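Local coordinates for protein PTS system fructose-like EIIB component 3 (Escherichia coli K12, PDB 4TN5) that probably relays a phosphoryl group from its EIIA partner to fructose as the sugar enters the cell through the phosphotransferase system, at residues A[36-41]-A[71-76]. Sequence-based numbering, arbitrary orientation.
Sequences SIETQG and AERFEH
Arg73 meets Glu38 in an end-on, two-pronged salt bridge that ties strand 34-41 of the mixed sheet, in this alpha/beta IIB fold, to the 3-10 turn at 71-73, in the connection leading from strand 59-64 to strand 79-82. The backbones stay far apart, 11.5 Å between the CA atoms of Gln40 and Ala71, a gap that the long side chains of Glu38 and Arg73 bridge. Glu38 extends fully from the strand, with CG anti to the backbone N (chi1 174°), and delivers its carboxylate to the outer edge of the guanidinium. Arg73 NH1 donates to the syn lone pair of Glu38 OE1 at 2.7 Å, while Arg73 NH2 reaches Glu38 OE2 at 2.9 Å. The match is imperfectly flat: carboxylate and guanidinium are twisted 44° against each other, and NH2 approaches OE2 from out of the carboxylate plane.

The tight part is this buried carboxylate, both of whose oxygens are engaged twice, OE1 also taking the backbone N of Leu49; such donors, with the arginine's charge, would probably favour the ionised form. Phe74 CZ sits 3.8 Å above the plane of the Arg73 guanidinium, on one face and offset toward its rim, so that hydrocarbon rather than a polar group meets the flat of the cation there. The loose side lies toward the turn, where Ala71 and Glu72 are solvent-exposed and do not touch the strand; there Arg73 NE is anchored by Gly70 O. Gln40, two residues along the strand from Glu38 and about 8 Å by side chain from Cys10, the probable active-site cysteine, suits its place because one amide nitrogen can serve two acceptors: NE2 donates to Ala69 O and, nearly along the C-O axis, to Glu38 OE2, at 2.6 Å and 165°.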
loop_
_atom_site.group_PDB
_atom_site.type_symbol
_atom_site.label_atom_id
_atom_site.label_comp_id
_atom_site.label_asym_id
_atom_site.label_seq_id
_atom_site.Cartn_x
_atom_site.Cartn_y
_atom_site.Cartn_z
ATOM N N SER A 36 1.079 -20.994 -0.225
ATOM C CA SER A 36 -0.292 -21.433 -0.007
ATOM C C SER A 36 -1.222 -20.475 -0.741
ATOM O O SER A 36 -1.109 -19.258 -0.596
ATOM C CB SER A 36 -0.625 -21.447 1.485
ATOM O OG SER A 36 0.293 -22.250 2.206
ATOM N N ILE A 37 -2.137 -21.023 -1.533
ATOM C CA ILE A 37 -3.001 -20.195 -2.367
ATOM C C ILE A 37 -4.478 -20.341 -2.017
ATOM O O ILE A 37 -5.040 -21.433 -2.094
ATOM C CB ILE A 37 -2.809 -20.512 -3.861
ATOM C CG1 ILE A 37 -1.324 -20.487 -4.225
ATOM C CG2 ILE A 37 -3.592 -19.531 -4.720
ATOM C CD1 ILE A 37 -1.043 -20.843 -5.668
ATOM N N GLU A 38 -5.098 -19.230 -1.635
ATOM C CA GLU A 38 -6.530 -19.202 -1.376
ATOM C C GLU A 38 -7.282 -18.904 -2.665
ATOM O O GLU A 38 -6.890 -18.028 -3.435
ATOM C CB GLU A 38 -6.868 -18.151 -0.318
ATOM C CG GLU A 38 -8.359 -17.955 -0.081
ATOM C CD GLU A 38 -8.649 -16.983 1.047
ATOM O OE1 GLU A 38 -7.970 -17.065 2.092
ATOM O OE2 GLU A 38 -9.554 -16.135 0.888
ATOM N N THR A 39 -8.359 -19.642 -2.899
ATOM C CA THR A 39 -9.180 -19.437 -4.082
ATOM C C THR A 39 -10.550 -18.884 -3.710
ATOM O O THR A 39 -11.228 -19.419 -2.836
ATOM C CB THR A 39 -9.351 -20.744 -4.879
ATOM O OG1 THR A 39 -8.259 -20.892 -5.796
ATOM C CG2 THR A 39 -10.659 -20.733 -5.654
ATOM N N GLN A 40 -10.945 -17.801 -4.370
ATOM C CA GLN A 40 -12.276 -17.240 -4.188
ATOM C C GLN A 40 -12.993 -17.174 -5.531
ATOM O O GLN A 40 -12.635 -16.378 -6.397
ATOM C CB GLN A 40 -12.196 -15.852 -3.550
ATOM C CG GLN A 40 -11.569 -15.845 -2.163
ATOM C CD GLN A 40 -11.565 -14.468 -1.527
ATOM O OE1 GLN A 40 -12.201 -13.538 -2.024
ATOM N NE2 GLN A 40 -10.844 -14.330 -0.419
ATOM N N GLY A 41 -14.003 -18.021 -5.701
ATOM C CA GLY A 41 -14.737 -18.085 -6.951
ATOM C C GLY A 41 -16.218 -18.334 -6.755
ATOM O O GLY A 41 -16.734 -18.229 -5.643
ATOM N N ALA A 71 -10.134 -9.147 2.684
ATOM C CA ALA A 71 -9.067 -8.268 2.208
ATOM C C ALA A 71 -8.442 -7.620 3.433
ATOM O O ALA A 71 -7.278 -7.216 3.428
ATOM C CB ALA A 71 -9.627 -7.214 1.272
ATOM N N GLU A 72 -9.258 -7.535 4.481
ATOM C CA GLU A 72 -8.862 -7.142 5.823
ATOM C C GLU A 72 -7.572 -7.813 6.312
ATOM O O GLU A 72 -6.826 -7.224 7.089
ATOM C CB GLU A 72 -9.998 -7.529 6.788
ATOM C CG GLU A 72 -10.237 -9.030 6.838
ATOM C CD GLU A 72 -11.416 -9.453 7.677
ATOM O OE1 GLU A 72 -11.872 -8.642 8.508
ATOM O OE2 GLU A 72 -11.913 -10.581 7.476
ATOM N N ARG A 73 -7.324 -9.049 5.881
ATOM C CA ARG A 73 -6.361 -9.912 6.557
ATOM C C ARG A 73 -4.932 -9.553 6.199
ATOM O O ARG A 73 -3.985 -9.992 6.852
ATOM C CB ARG A 73 -6.636 -11.369 6.189
ATOM C CG ARG A 73 -8.000 -11.873 6.635
ATOM C CD ARG A 73 -8.360 -13.171 5.926
ATOM N NE ARG A 73 -8.542 -12.970 4.490
ATOM C CZ ARG A 73 -8.651 -13.952 3.599
ATOM N NH1 ARG A 73 -8.579 -15.217 3.989
ATOM N NH2 ARG A 73 -8.819 -13.666 2.315
ATOM N N PHE A 74 -4.791 -8.737 5.162
ATOM C CA PHE A 74 -3.495 -8.463 4.568
ATOM C C PHE A 74 -3.036 -7.026 4.798
ATOM O O PHE A 74 -2.065 -6.583 4.188
ATOM C CB PHE A 74 -3.554 -8.749 3.066
ATOM C CG PHE A 74 -4.069 -10.123 2.730
ATOM C CD1 PHE A 74 -3.221 -11.215 2.765
ATOM C CD2 PHE A 74 -5.394 -10.321 2.370
ATOM C CE1 PHE A 74 -3.679 -12.479 2.457
ATOM C CE2 PHE A 74 -5.860 -11.588 2.058
ATOM C CZ PHE A 74 -4.999 -12.667 2.102
ATOM N N GLU A 75 -3.724 -6.299 5.674
ATOM C CA GLU A 75 -3.386 -4.892 5.896
ATOM C C GLU A 75 -2.004 -4.705 6.526
ATOM O O GLU A 75 -1.364 -3.672 6.330
ATOM C CB GLU A 75 -4.469 -4.172 6.711
ATOM C CG GLU A 75 -4.461 -4.463 8.205
ATOM C CD GLU A 75 -5.764 -4.071 8.879
ATOM O OE1 GLU A 75 -6.258 -2.952 8.618
ATOM O OE2 GLU A 75 -6.296 -4.880 9.667
ATOM N N HIS A 76 -1.541 -5.708 7.265
ATOM C CA HIS A 76 -0.221 -5.644 7.889
ATOM C C HIS A 76 0.793 -6.560 7.214
ATOM O O HIS A 76 1.743 -7.023 7.846
ATOM C CB HIS A 76 -0.306 -5.968 9.381
ATOM C CG HIS A 76 -1.087 -4.966 10.171
ATOM N ND1 HIS A 76 -0.685 -3.656 10.309
ATOM C CD2 HIS A 76 -2.238 -5.085 10.874
ATOM C CE1 HIS A 76 -1.561 -3.007 11.056
ATOM N NE2 HIS A 76 -2.511 -3.852 11.413
#